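Long-range contact in nicking enzyme (Staphylococcus aureus, PDB 4HT4), which probably acts, through this N-terminal relaxase region of a longer protein, as the DNA relaxase of a conjugative resistance plasmid, binding a DNA hairpin and nicking one strand for transfer: residues A[82-96]-A[124-137]. The protein carries 1 engineered substitution. Sequence-based numbering, arbitrary orientation.
Sequences VAREIIIGLPNEFDP and INEENPHAHLLCTL. With NI (nickel (II) ion), chain C; nucleotides of chain B.
Glu85 meets the imidazole of His132 at its edge: ND1 donates to OE2 over 3.1 Å, the acceptor close to the ring plane. The carboxylate is turned 35° from the ring and receives the bond on its anti side. Glu85 reaches this position with an extended chain, CG anti to the backbone N (chi1 -176°), lying alongside the histidine. Obliquely to the same ring comes Ile87, whose CG2 is 3.5 Å from His132 ND1. At the edge of the Arg84 guanidinium, NH1 donates a nearly straight hydrogen bond to O4 of DT20 of chain B. With ND1 held by Glu85, His132 NE2 is left to bind the nickel, as expected if a second-shell carboxylate orients a metal ligand. His130 NE2 and His132 NE2 each bind nickel at 2.0 Å, and His122 and two waters complete the site, consistent with the three-histidine centre of relaxases.

Arg84 and Cys135 form a hydrogen-bonded pair, and Ile86-Leu133 and Ile88-Ala131 continue the antiparallel ladder. On the sheet face away from the metal, the side chains of Ile88 and Leu133 cross at a slant, CD1 to CD1 4.1 Å. Beyond the strands, Leu90 N bonds to Pro129 O (2.7 Å), while Leu90 O and Asn128 OD1 accept from the edge of guanine DG25 of chain B.

Strand 130-136 is the middle of the five-stranded sheet, between 117-122 and 81-89, with 5-11 outermost beyond 81-89; Trp172 of helix 162-182 packs on Ile88 and Leu90, and Ala107 of helix 96-108 on Leu133.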
loop_
_atom_site.group_PDB
_atom_site.type_symbol
_atom_site.label_atom_id
_atom_site.label_comp_id
_atom_site.label_asym_id
_atom_site.label_seq_id
_atom_site.Cartn_x
_atom_site.Cartn_y
_atom_site.Cartn_z
ATOM N N VAL A 82 -6.259 3.875 10.444
ATOM C CA VAL A 82 -4.830 3.638 10.617
ATOM C C VAL A 82 -4.032 3.679 9.315
ATOM O O VAL A 82 -2.875 4.097 9.309
ATOM C CB VAL A 82 -4.551 2.312 11.356
ATOM C CG1 VAL A 82 -5.047 2.395 12.789
ATOM C CG2 VAL A 82 -5.198 1.144 10.628
ATOM N N ALA A 83 -4.645 3.250 8.218
ATOM C CA ALA A 83 -3.935 3.186 6.947
ATOM C C ALA A 83 -4.870 3.181 5.743
ATOM O O ALA A 83 -6.090 3.102 5.884
ATOM C CB ALA A 83 -3.026 1.963 6.912
ATOM N N ARG A 84 -4.275 3.270 4.559
ATOM C CA ARG A 84 -5.009 3.176 3.308
ATOM C C ARG A 84 -4.528 1.961 2.535
ATOM O O ARG A 84 -3.330 1.799 2.309
ATOM C CB ARG A 84 -4.782 4.428 2.464
ATOM C CG ARG A 84 -5.242 4.288 1.023
ATOM C CD ARG A 84 -4.753 5.446 0.168
ATOM N NE ARG A 84 -5.103 6.738 0.748
ATOM C CZ ARG A 84 -6.292 7.319 0.615
ATOM N NH1 ARG A 84 -7.251 6.719 -0.076
ATOM N NH2 ARG A 84 -6.523 8.496 1.175
ATOM N N GLU A 85 -5.456 1.104 2.127
ATOM C CA GLU A 85 -5.085 -0.056 1.329
ATOM C C GLU A 85 -5.450 0.133 -0.136
ATOM O O GLU A 85 -6.598 0.429 -0.471
ATOM C CB GLU A 85 -5.731 -1.332 1.867
ATOM C CG GLU A 85 -5.283 -2.582 1.126
ATOM C CD GLU A 85 -5.901 -3.851 1.678
ATOM O OE1 GLU A 85 -6.963 -3.767 2.328
ATOM O OE2 GLU A 85 -5.321 -4.936 1.461
ATOM N N ILE A 86 -4.461 -0.041 -1.005
ATOM C CA ILE A 86 -4.686 0.004 -2.440
ATOM C C ILE A 86 -4.308 -1.328 -3.064
ATOM O O ILE A 86 -3.144 -1.729 -3.028
ATOM C CB ILE A 86 -3.858 1.111 -3.109
ATOM C CG1 ILE A 86 -4.319 2.487 -2.632
ATOM C CG2 ILE A 86 -3.967 1.015 -4.621
ATOM C CD1 ILE A 86 -3.553 3.628 -3.255
ATOM N N ILE A 87 -5.290 -2.024 -3.627
ATOM C CA ILE A 87 -4.998 -3.260 -4.339
ATOM C C ILE A 87 -5.109 -3.044 -5.843
ATOM O O ILE A 87 -5.986 -2.319 -6.318
ATOM C CB ILE A 87 -5.884 -4.443 -3.876
ATOM C CG1 ILE A 87 -7.303 -4.335 -4.435
ATOM C CG2 ILE A 87 -5.913 -4.524 -2.360
ATOM C CD1 ILE A 87 -8.146 -5.567 -4.187
ATOM N N ILE A 88 -4.195 -3.653 -6.587
ATOM C CA ILE A 88 -4.164 -3.491 -8.034
ATOM C C ILE A 88 -4.044 -4.835 -8.737
ATOM O O ILE A 88 -3.332 -5.726 -8.277
ATOM C CB ILE A 88 -3.001 -2.581 -8.479
ATOM C CG1 ILE A 88 -1.679 -3.065 -7.875
ATOM C CG2 ILE A 88 -3.269 -1.141 -8.080
ATOM C CD1 ILE A 88 -0.498 -2.178 -8.203
ATOM N N GLY A 89 -4.752 -4.972 -9.852
ATOM C CA GLY A 89 -4.686 -6.181 -10.648
ATOM C C GLY A 89 -3.441 -6.198 -11.511
ATOM O O GLY A 89 -3.165 -5.242 -12.234
ATOM N N LEU A 90 -2.682 -7.285 -11.428
ATOM C CA LEU A 90 -1.478 -7.439 -12.234
ATOM C C LEU A 90 -1.752 -8.348 -13.429
ATOM O O LEU A 90 -2.469 -9.340 -13.303
ATOM C CB LEU A 90 -0.341 -8.012 -11.386
ATOM C CG LEU A 90 0.081 -7.191 -10.168
ATOM C CD1 LEU A 90 1.212 -7.882 -9.421
ATOM C CD2 LEU A 90 0.494 -5.794 -10.591
ATOM N N PRO A 91 -1.181 -8.010 -14.594
ATOM C CA PRO A 91 -1.341 -8.806 -15.819
ATOM C C PRO A 91 -0.787 -10.217 -15.648
ATOM O O PRO A 91 0.391 -10.379 -15.330
ATOM C CB PRO A 91 -0.516 -8.030 -16.851
ATOM C CG PRO A 91 0.426 -7.196 -16.047
ATOM C CD PRO A 91 -0.317 -6.837 -14.807
ATOM N N ASN A 92 -1.631 -11.221 -15.866
ATOM C CA ASN A 92 -1.254 -12.610 -15.617
ATOM C C ASN A 92 -0.375 -13.233 -16.702
ATOM O O ASN A 92 0.038 -14.386 -16.583
ATOM C CB ASN A 92 -2.495 -13.473 -15.377
ATOM C CG ASN A 92 -3.442 -13.476 -16.557
ATOM O OD1 ASN A 92 -3.410 -12.579 -17.400
ATOM N ND2 ASN A 92 -4.301 -14.486 -16.619
ATOM N N GLU A 93 -0.089 -12.476 -17.756
ATOM C CA GLU A 93 0.826 -12.949 -18.790
ATOM C C GLU A 93 2.266 -12.598 -18.440
ATOM O O GLU A 93 3.207 -13.080 -19.072
ATOM C CB GLU A 93 0.459 -12.380 -20.163
ATOM C CG GLU A 93 0.200 -10.886 -20.177
ATOM C CD GLU A 93 -1.260 -10.555 -19.962
ATOM O OE1 GLU A 93 -2.111 -11.434 -20.215
ATOM O OE2 GLU A 93 -1.559 -9.419 -19.540
ATOM N N PHE A 94 2.429 -11.756 -17.427
ATOM C CA PHE A 94 3.751 -11.374 -16.953
ATOM C C PHE A 94 4.389 -12.481 -16.124
ATOM O O PHE A 94 3.705 -13.203 -15.397
ATOM C CB PHE A 94 3.671 -10.107 -16.101
ATOM C CG PHE A 94 3.787 -8.833 -16.885
ATOM C CD1 PHE A 94 3.767 -8.845 -18.267
ATOM C CD2 PHE A 94 3.915 -7.620 -16.232
ATOM C CE1 PHE A 94 3.874 -7.670 -18.983
ATOM C CE2 PHE A 94 4.024 -6.443 -16.942
ATOM C CZ PHE A 94 4.002 -6.468 -18.319
ATOM N N ASP A 95 5.707 -12.603 -16.237
ATOM C CA ASP A 95 6.469 -13.474 -15.356
ATOM C C ASP A 95 6.626 -12.751 -14.022
ATOM O O ASP A 95 6.543 -11.523 -13.980
ATOM C CB ASP A 95 7.834 -13.793 -15.971
ATOM C CG ASP A 95 8.628 -12.549 -16.303
ATOM O OD1 ASP A 95 8.476 -12.036 -17.432
ATOM O OD2 ASP A 95 9.404 -12.088 -15.440
ATOM N N PRO A 96 6.824 -13.507 -12.927
ATOM C CA PRO A 96 6.959 -12.929 -11.584
ATOM C C PRO A 96 7.960 -11.777 -11.509
ATOM O O PRO A 96 7.649 -10.743 -10.920
ATOM C CB PRO A 96 7.462 -14.109 -10.753
ATOM C CG PRO A 96 6.872 -15.288 -11.414
ATOM C CD PRO A 96 6.849 -14.980 -12.887
ATOM N N ILE A 124 1.088 -14.924 -7.586
ATOM C CA ILE A 124 1.682 -14.890 -8.913
ATOM C C ILE A 124 1.580 -16.308 -9.467
ATOM O O ILE A 124 1.285 -17.243 -8.719
ATOM C CB ILE A 124 3.150 -14.432 -8.879
ATOM C CG1 ILE A 124 3.348 -13.342 -7.827
ATOM C CG2 ILE A 124 3.590 -13.921 -10.245
ATOM C CD1 ILE A 124 4.738 -12.747 -7.828
ATOM N N ASN A 125 1.811 -16.463 -10.770
ATOM C CA ASN A 125 1.661 -17.748 -11.450
ATOM C C ASN A 125 0.224 -18.257 -11.398
ATOM O O ASN A 125 -0.031 -19.444 -11.598
ATOM C CB ASN A 125 2.619 -18.801 -10.880
ATOM C CG ASN A 125 4.017 -18.262 -10.672
ATOM O OD1 ASN A 125 4.493 -17.430 -11.442
ATOM N ND2 ASN A 125 4.680 -18.728 -9.620
ATOM N N GLU A 126 -0.711 -17.352 -11.128
ATOM C CA GLU A 126 -2.125 -17.701 -11.101
ATOM C C GLU A 126 -2.940 -16.816 -12.032
ATOM O O GLU A 126 -2.406 -15.917 -12.683
ATOM C CB GLU A 126 -2.688 -17.610 -9.681
ATOM C CG GLU A 126 -2.202 -18.695 -8.741
ATOM C CD GLU A 126 -3.095 -18.842 -7.524
ATOM O OE1 GLU A 126 -2.626 -19.383 -6.500
ATOM O OE2 GLU A 126 -4.270 -18.421 -7.597
ATOM N N GLU A 127 -4.241 -17.075 -12.079
ATOM C CA GLU A 127 -5.147 -16.338 -12.945
ATOM C C GLU A 127 -5.309 -14.892 -12.485
ATOM O O GLU A 127 -5.468 -13.987 -13.303
ATOM C CB GLU A 127 -6.509 -17.034 -12.990
ATOM C CG GLU A 127 -7.497 -16.417 -13.961
ATOM C CD GLU A 127 -8.855 -17.086 -13.911
ATOM O OE1 GLU A 127 -9.696 -16.792 -14.787
ATOM O OE2 GLU A 127 -9.084 -17.903 -12.993
ATOM N N ASN A 128 -5.252 -14.677 -11.175
ATOM C CA ASN A 128 -5.474 -13.348 -10.615
ATOM C C ASN A 128 -4.311 -12.845 -9.763
ATOM O O ASN A 128 -4.406 -12.804 -8.540
ATOM C CB ASN A 128 -6.764 -13.331 -9.792
ATOM C CG ASN A 128 -7.102 -11.952 -9.259
ATOM O OD1 ASN A 128 -6.685 -10.938 -9.821
ATOM N ND2 ASN A 128 -7.855 -11.907 -8.167
ATOM N N PRO A 129 -3.200 -12.465 -10.408
ATOM C CA PRO A 129 -2.100 -11.878 -9.642
ATOM C C PRO A 129 -2.459 -10.458 -9.233
ATOM O O PRO A 129 -2.760 -9.636 -10.097
ATOM C CB PRO A 129 -0.947 -11.845 -10.651
ATOM C CG PRO A 129 -1.354 -12.770 -11.751
ATOM C CD PRO A 129 -2.837 -12.667 -11.819
ATOM N N HIS A 130 -2.441 -10.178 -7.935
ATOM C CA HIS A 130 -2.731 -8.833 -7.452
ATOM C C HIS A 130 -1.697 -8.376 -6.432
ATOM O O HIS A 130 -0.911 -9.178 -5.927
ATOM C CB HIS A 130 -4.144 -8.750 -6.864
ATOM C CG HIS A 130 -4.368 -9.643 -5.683
ATOM N ND1 HIS A 130 -4.916 -10.904 -5.797
ATOM C CD2 HIS A 130 -4.137 -9.453 -4.364
ATOM C CE1 HIS A 130 -5.003 -11.453 -4.598
ATOM N NE2 HIS A 130 -4.537 -10.593 -3.710
ATOM N N ALA A 131 -1.699 -7.080 -6.136
ATOM C CA ALA A 131 -0.748 -6.518 -5.189
ATOM C C ALA A 131 -1.424 -5.585 -4.193
ATOM O O ALA A 131 -2.044 -4.595 -4.578
ATOM C CB ALA A 131 0.357 -5.789 -5.926
ATOM N N HIS A 132 -1.296 -5.907 -2.910
ATOM C CA HIS A 132 -1.844 -5.069 -1.853
ATOM C C HIS A 132 -0.833 -4.000 -1.458
ATOM O O HIS A 132 0.359 -4.280 -1.331
ATOM C CB HIS A 132 -2.191 -5.913 -0.628
ATOM C CG HIS A 132 -3.108 -7.060 -0.921
ATOM N ND1 HIS A 132 -4.433 -7.068 -0.544
ATOM C CD2 HIS A 132 -2.887 -8.240 -1.546
ATOM C CE1 HIS A 132 -4.991 -8.203 -0.927
ATOM N NE2 HIS A 132 -4.073 -8.933 -1.535
ATOM N N LEU A 133 -1.308 -2.775 -1.265
ATOM C CA LEU A 133 -0.432 -1.683 -0.859
ATOM C C LEU A 133 -0.963 -0.948 0.371
ATOM O O LEU A 133 -1.882 -0.136 0.270
ATOM C CB LEU A 133 -0.221 -0.692 -2.009
ATOM C CG LEU A 133 0.684 -1.108 -3.171
ATOM C CD1 LEU A 133 -0.050 -1.994 -4.165
ATOM C CD2 LEU A 133 1.246 0.123 -3.863
ATOM N N LEU A 134 -0.383 -1.244 1.530
ATOM C CA LEU A 134 -0.728 -0.542 2.762
ATOM C C LEU A 134 0.058 0.757 2.875
ATOM O O LEU A 134 1.286 0.746 2.968
ATOM C CB LEU A 134 -0.459 -1.420 3.983
ATOM C CG LEU A 134 -1.650 -2.177 4.564
ATOM C CD1 LEU A 134 -1.228 -2.967 5.790
ATOM C CD2 LEU A 134 -2.768 -1.212 4.912
ATOM N N CYS A 135 -0.660 1.875 2.876
ATOM C CA CYS A 135 -0.032 3.188 2.893
ATOM C C CYS A 135 -0.413 3.977 4.140
ATOM O O CYS A 135 -1.549 3.905 4.610
ATOM C CB CYS A 135 -0.432 3.972 1.644
ATOM S SG CYS A 135 -0.124 3.101 0.093
ATOM N N THR A 136 0.544 4.733 4.671
ATOM C CA THR A 136 0.298 5.570 5.839
ATOM C C THR A 136 -0.603 6.747 5.480
ATOM O O THR A 136 -0.640 7.185 4.332
ATOM C CB THR A 136 1.611 6.101 6.441
ATOM O OG1 THR A 136 2.334 6.838 5.447
ATOM C CG2 THR A 136 2.470 4.948 6.935
ATOM N N LEU A 137 -1.330 7.254 6.470
ATOM C CA LEU A 137 -2.243 8.370 6.253
ATOM C C LEU A 137 -1.616 9.690 6.692
ATOM O O LEU A 137 -2.231 10.750 6.577
ATOM C CB LEU A 137 -3.555 8.141 7.002
ATOM C CG LEU A 137 -4.369 6.898 6.639
ATOM C CD1 LEU A 137 -5.595 6.796 7.523
ATOM C CD2 LEU A 137 -4.774 6.937 5.182
HETATM NI NI NI C . -4.933 -10.703 -1.784
ATOM P P DG B 25 -13.978 -12.002 -15.553
ATOM O OP1 DG B 25 -13.604 -12.007 -16.985
ATOM O OP2 DG B 25 -15.399 -12.140 -15.162
ATOM O "O5'" DG B 25 -13.147 -13.144 -14.808
ATOM C "C5'" DG B 25 -11.766 -13.274 -15.100
ATOM C "C4'" DG B 25 -11.012 -13.872 -13.931
ATOM O "O4'" DG B 25 -9.612 -13.964 -14.294
ATOM C "C3'" DG B 25 -11.004 -13.022 -12.673
ATOM O "O3'" DG B 25 -10.514 -13.800 -11.596
ATOM C "C2'" DG B 25 -9.968 -11.990 -13.084
ATOM C "C1'" DG B 25 -8.902 -12.932 -13.636
ATOM N N9 DG B 25 -7.976 -12.326 -14.587
ATOM C C8 DG B 25 -7.994 -12.467 -15.953
ATOM N N7 DG B 25 -7.038 -11.815 -16.550
ATOM C C5 DG B 25 -6.339 -11.203 -15.516
ATOM C C6 DG B 25 -5.201 -10.366 -15.561
ATOM O O6 DG B 25 -4.561 -9.984 -16.552
ATOM N N1 DG B 25 -4.816 -9.964 -14.284
ATOM C C2 DG B 25 -5.451 -10.327 -13.119
ATOM N N2 DG B 25 -4.925 -9.834 -11.989
ATOM N N3 DG B 25 -6.520 -11.112 -13.063
ATOM C C4 DG B 25 -6.906 -11.510 -14.299
ATOM P P DT B 20 -16.201 5.998 -1.607
ATOM O OP1 DT B 20 -17.628 5.627 -1.485
ATOM O OP2 DT B 20 -15.153 4.960 -1.514
ATOM O "O5'" DT B 20 -15.993 6.769 -2.988
ATOM C "C5'" DT B 20 -16.807 7.886 -3.303
ATOM C "C4'" DT B 20 -16.009 8.896 -4.104
ATOM O "O4'" DT B 20 -14.871 9.316 -3.310
ATOM C "C3'" DT B 20 -15.448 8.365 -5.418
ATOM O "O3'" DT B 20 -15.531 9.359 -6.436
ATOM C "C2'" DT B 20 -13.996 8.052 -5.073
ATOM C "C1'" DT B 20 -13.690 9.148 -4.060
ATOM N N1 DT B 20 -12.593 8.806 -3.124
ATOM C C2 DT B 20 -11.615 9.738 -2.874
ATOM O O2 DT B 20 -11.602 10.840 -3.384
ATOM N N3 DT B 20 -10.643 9.334 -1.999
ATOM C C4 DT B 20 -10.555 8.113 -1.363
ATOM O O4 DT B 20 -9.645 7.837 -0.591
ATOM C C5 DT B 20 -11.612 7.183 -1.668
ATOM C C7 DT B 20 -11.625 5.825 -1.036
ATOM C C6 DT B 20 -12.568 7.568 -2.522
ATOM P P DC B 26 -11.505 -14.298 -10.433
ATOM O OP1 DC B 26 -11.152 -15.700 -10.123
ATOM O OP2 DC B 26 -12.888 -13.947 -10.824
ATOM O "O5'" DC B 26 -11.086 -13.415 -9.172
ATOM C "C5'" DC B 26 -11.382 -12.030 -9.152
ATOM C "C4'" DC B 26 -11.195 -11.490 -7.750
ATOM O "O4'" DC B 26 -12.059 -10.343 -7.567
ATOM C "C3'" DC B 26 -11.592 -12.465 -6.653
ATOM O "O3'" DC B 26 -10.849 -12.191 -5.470
ATOM C "C2'" DC B 26 -13.082 -12.184 -6.490
ATOM C "C1'" DC B 26 -13.163 -10.683 -6.751
ATOM N N1 DC B 26 -14.398 -10.260 -7.465
ATOM C C2 DC B 26 -15.289 -9.382 -6.843
ATOM O O2 DC B 26 -15.034 -8.975 -5.703
ATOM N N3 DC B 26 -16.408 -9.000 -7.505
ATOM C C4 DC B 26 -16.646 -9.462 -8.732
ATOM N N4 DC B 26 -17.761 -9.060 -9.347
ATOM C C5 DC B 26 -15.752 -10.358 -9.386
ATOM C C6 DC B 26 -14.650 -10.726 -8.723
HETATM O O HOH W 1 -6.812 -10.678 -2.355
HETATM O O HOH W 2 -5.100 -11.025 0.152
#